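Local structure of putative dimetal phosphatase (Danio rerio, 2NXF) at residues L39-E50 with T289-Y300. The protein probably hydrolyses ADP-ribose and CDP-alcohols such as CDP-choline, using a dinuclear metal centre of the metallophosphoesterase type. Sequence-based numbering, arbitrary orientation. Where two conformers were deposited one is given.
Sequences LLRDAVLQWRRE and TPPHSHAFATAY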
# COMPACT_ATOMS: atom_id res chain seq x y z
N LEU A 39 16.47 -3.67 8.26
CA LEU A 39 15.17 -3.86 8.90
C LEU A 39 14.38 -4.95 8.16
O LEU A 39 13.76 -5.81 8.79
CB LEU A 39 14.37 -2.55 8.96
CG LEU A 39 14.98 -1.48 9.89
CD1 LEU A 39 14.09 -0.25 9.93
CD2 LEU A 39 15.19 -1.98 11.33
N LEU A 40 14.39 -4.91 6.83
CA LEU A 40 13.69 -5.93 6.03
C LEU A 40 14.23 -7.35 6.32
O LEU A 40 13.44 -8.30 6.51
CB LEU A 40 13.80 -5.60 4.54
CG LEU A 40 13.17 -6.62 3.58
CD1 LEU A 40 11.70 -6.86 3.94
CD2 LEU A 40 13.36 -6.16 2.12
N ARG A 41 15.56 -7.48 6.37
CA ARG A 41 16.22 -8.76 6.67
C ARG A 41 15.78 -9.30 8.03
O ARG A 41 15.50 -10.50 8.17
CB ARG A 41 17.74 -8.59 6.64
CG ARG A 41 18.56 -9.87 6.87
CD ARG A 41 20.05 -9.59 6.67
NE ARG A 41 20.25 -8.65 5.56
CZ ARG A 41 20.78 -7.43 5.67
NH1 ARG A 41 21.20 -6.98 6.85
NH2 ARG A 41 20.89 -6.67 4.59
N ASP A 42 15.71 -8.42 9.02
CA ASP A 42 15.28 -8.82 10.37
C ASP A 42 13.80 -9.21 10.42
O ASP A 42 13.44 -10.20 11.09
CB ASP A 42 15.57 -7.74 11.40
CG ASP A 42 15.13 -8.17 12.79
OD1 ASP A 42 15.86 -8.97 13.43
OD2 ASP A 42 14.02 -7.77 13.18
N ALA A 43 12.95 -8.45 9.71
CA ALA A 43 11.52 -8.80 9.62
C ALA A 43 11.37 -10.22 9.05
O ALA A 43 10.63 -11.06 9.59
CB ALA A 43 10.78 -7.80 8.76
N VAL A 44 12.11 -10.48 7.97
CA VAL A 44 12.09 -11.79 7.31
C VAL A 44 12.52 -12.90 8.25
O VAL A 44 11.86 -13.96 8.33
CB VAL A 44 12.92 -11.77 6.00
CG1 VAL A 44 13.21 -13.22 5.48
CG2 VAL A 44 12.22 -10.96 4.96
N LEU A 45 13.61 -12.68 8.99
CA LEU A 45 14.03 -13.62 10.02
C LEU A 45 12.90 -13.94 11.01
O LEU A 45 12.65 -15.11 11.32
CB LEU A 45 15.26 -13.06 10.76
CG LEU A 45 15.94 -13.91 11.81
CD1 LEU A 45 16.23 -15.30 11.29
CD2 LEU A 45 17.24 -13.22 12.24
N GLN A 46 12.22 -12.90 11.49
CA GLN A 46 11.11 -13.07 12.44
C GLN A 46 9.92 -13.82 11.81
O GLN A 46 9.39 -14.74 12.43
CB GLN A 46 10.69 -11.73 13.06
CG GLN A 46 11.83 -11.08 13.87
CD GLN A 46 11.35 -9.99 14.84
OE1 GLN A 46 10.35 -10.17 15.55
NE2 GLN A 46 12.09 -8.88 14.90
N TRP A 47 9.56 -13.47 10.58
CA TRP A 47 8.45 -14.13 9.88
C TRP A 47 8.75 -15.60 9.63
O TRP A 47 7.84 -16.44 9.66
CB TRP A 47 8.17 -13.45 8.55
CG TRP A 47 7.57 -12.08 8.68
CD1 TRP A 47 6.74 -11.62 9.67
CD2 TRP A 47 7.74 -10.99 7.77
NE1 TRP A 47 6.39 -10.30 9.43
CE2 TRP A 47 6.99 -9.90 8.26
CE3 TRP A 47 8.47 -10.82 6.58
CZ2 TRP A 47 6.94 -8.66 7.59
CZ3 TRP A 47 8.41 -9.58 5.91
CH2 TRP A 47 7.66 -8.53 6.43
N ARG A 48 10.02 -15.92 9.38
CA ARG A 48 10.43 -17.32 9.22
C ARG A 48 10.19 -18.11 10.50
O ARG A 48 9.64 -19.21 10.46
CB ARG A 48 11.90 -17.41 8.79
CG ARG A 48 12.13 -17.03 7.34
CD ARG A 48 13.63 -17.08 6.97
NE ARG A 48 14.25 -18.38 7.21
CZ ARG A 48 14.05 -19.48 6.47
NH1 ARG A 48 13.23 -19.46 5.43
NH2 ARG A 48 14.68 -20.60 6.78
N ARG A 49 10.59 -17.54 11.64
CA ARG A 49 10.40 -18.20 12.94
C ARG A 49 8.92 -18.45 13.24
O ARG A 49 8.53 -19.49 13.81
CB ARG A 49 10.99 -17.35 14.07
CG ARG A 49 12.49 -17.42 14.24
CD ARG A 49 12.88 -16.71 15.54
NE ARG A 49 14.29 -16.35 15.57
CZ ARG A 49 14.77 -15.14 15.31
NH1 ARG A 49 13.96 -14.13 15.02
NH2 ARG A 49 16.08 -14.93 15.36
N GLU A 50 8.11 -17.49 12.82
CA GLU A 50 6.66 -17.51 13.01
C GLU A 50 5.96 -18.51 12.07
O GLU A 50 4.77 -18.76 12.24
CB GLU A 50 6.11 -16.08 12.79
CG GLU A 50 6.41 -15.19 14.00
CD GLU A 50 6.11 -13.71 13.80
OE1 GLU A 50 5.98 -13.26 12.66
OE2 GLU A 50 6.07 -12.98 14.82
N THR A 289 12.29 4.88 9.65
CA THR A 289 12.61 4.18 10.91
C THR A 289 14.15 4.06 11.11
O THR A 289 14.81 3.44 10.26
CB THR A 289 11.99 2.82 10.95
OG1 THR A 289 10.59 2.93 10.65
CG2 THR A 289 12.19 2.17 12.33
N PRO A 290 14.72 4.62 12.19
CA PRO A 290 16.17 4.49 12.39
C PRO A 290 16.57 3.08 12.82
O PRO A 290 15.71 2.30 13.23
CB PRO A 290 16.47 5.51 13.50
CG PRO A 290 15.21 5.61 14.27
CD PRO A 290 14.10 5.45 13.26
N PRO A 291 17.87 2.75 12.70
CA PRO A 291 18.33 1.40 13.02
C PRO A 291 18.06 0.95 14.45
O PRO A 291 18.06 -0.24 14.72
CB PRO A 291 19.85 1.50 12.80
CG PRO A 291 19.99 2.55 11.79
CD PRO A 291 18.97 3.59 12.20
N HIS A 292 17.87 1.90 15.38
CA HIS A 292 17.56 1.52 16.76
C HIS A 292 16.07 1.22 16.98
O HIS A 292 15.65 0.90 18.10
CB HIS A 292 18.04 2.59 17.74
CG HIS A 292 17.48 3.95 17.49
ND1 HIS A 292 18.16 4.91 16.77
CD2 HIS A 292 16.31 4.51 17.87
CE1 HIS A 292 17.43 6.02 16.73
NE2 HIS A 292 16.30 5.80 17.38
N SER A 293 15.29 1.31 15.91
CA SER A 293 13.85 1.12 15.99
C SER A 293 13.42 -0.01 15.02
O SER A 293 14.26 -0.83 14.60
CB SER A 293 13.16 2.47 15.72
OG SER A 293 11.75 2.36 15.81
N HIS A 294 12.14 -0.09 14.68
CA HIS A 294 11.66 -1.06 13.69
C HIS A 294 10.31 -0.62 13.21
O HIS A 294 9.73 0.31 13.78
CB HIS A 294 11.51 -2.46 14.31
CG HIS A 294 12.00 -3.57 13.43
ND1 HIS A 294 11.82 -3.59 12.06
CD2 HIS A 294 12.68 -4.71 13.73
CE1 HIS A 294 12.36 -4.69 11.56
NE2 HIS A 294 12.88 -5.38 12.55
N ALA A 295 9.83 -1.26 12.15
CA ALA A 295 8.44 -1.06 11.67
C ALA A 295 8.00 -2.20 10.79
O ALA A 295 8.23 -2.19 9.58
CB ALA A 295 8.31 0.27 10.91
N PHE A 296 7.38 -3.20 11.39
CA PHE A 296 6.71 -4.22 10.62
C PHE A 296 5.73 -4.91 11.55
O PHE A 296 5.66 -4.60 12.75
CB PHE A 296 7.70 -5.23 9.98
CG PHE A 296 8.25 -6.26 10.95
CD1 PHE A 296 7.75 -7.57 10.96
CD2 PHE A 296 9.28 -5.93 11.82
CE1 PHE A 296 8.26 -8.53 11.86
CE2 PHE A 296 9.81 -6.90 12.72
CZ PHE A 296 9.30 -8.19 12.74
N ALA A 297 4.95 -5.83 11.00
CA ALA A 297 4.01 -6.56 11.84
C ALA A 297 3.79 -7.98 11.34
O ALA A 297 4.19 -8.33 10.21
CB ALA A 297 2.67 -5.80 11.88
N THR A 298 3.11 -8.76 12.16
CA THR A 298 2.56 -10.05 11.76
C THR A 298 1.10 -10.04 12.17
O THR A 298 0.77 -9.67 13.30
CB THR A 298 3.29 -11.22 12.44
OG1 THR A 298 4.70 -11.10 12.19
CG2 THR A 298 2.77 -12.56 11.90
N ALA A 299 0.23 -10.46 11.26
CA ALA A 299 -1.19 -10.49 11.54
C ALA A 299 -1.66 -11.93 11.66
O ALA A 299 -1.25 -12.80 10.88
CB ALA A 299 -1.98 -9.75 10.46
N TYR A 300 -2.53 -12.14 12.64
CA TYR A 300 -3.11 -13.44 12.91
C TYR A 300 -4.63 -13.34 12.77
O TYR A 300 -5.27 -12.58 13.49
CB TYR A 300 -2.74 -13.87 14.34
CG TYR A 300 -1.25 -14.06 14.56
CD1 TYR A 300 -0.68 -15.32 14.49
CD2 TYR A 300 -0.42 -12.97 14.84
CE1 TYR A 300 0.68 -15.52 14.68
CE2 TYR A 300 0.96 -13.15 15.04
CZ TYR A 300 1.49 -14.44 14.95
OH TYR A 300 2.83 -14.66 15.14
O HOH W 1 3.17 -17.90 14.19
O HOH W 2 4.15 -11.79 16.30
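The Phe296 ring takes the methyl of Ala43 over its centre, with CB 3.7 Å from the ring centroid and 13° off the normal, a CH-pi contact. Its edge is turned to the face of the Trp47 pyrrole ring, planes 85° apart, while Gln46 CD lies in plane 3.4 Å from Phe296 CZ. The His294 ring is sandwiched between Leu39 CD2 on one face and Phe296 CD2, offset toward the ring's rim, on the other; at its edge NE2 donates in plane to Asp42 OD2 (2.7 Å). Asp42 CG, anti to the backbone N (chi1 -180°), carries the carboxylate there. That oxygen is gripped twice: His294 arrives on the anti side, Gln46 NE2 on the syn side (2.8 Å), from opposite faces of the carboxylate. Since ND1 accepts from Ala295 N, the ring's flip is fixed. A leucine at His294 would probably leave Asp42 OD2 without its histidine donor and Ala295 N without this acceptor. Trp47 NE1 donates to Ala297 O (3.1 Å) from above the carbonyl plane, and Thr298 OG1 to Glu50 OE1 (2.6 Å). Helix 35-49 thus packs on the six-stranded metallophosphoesterase sheet, where strand 295-301 lies between 6-11 and 305-312; Arg311, bonded to Gln46, Thr298 and Glu50, probably balances the glutamate's charge.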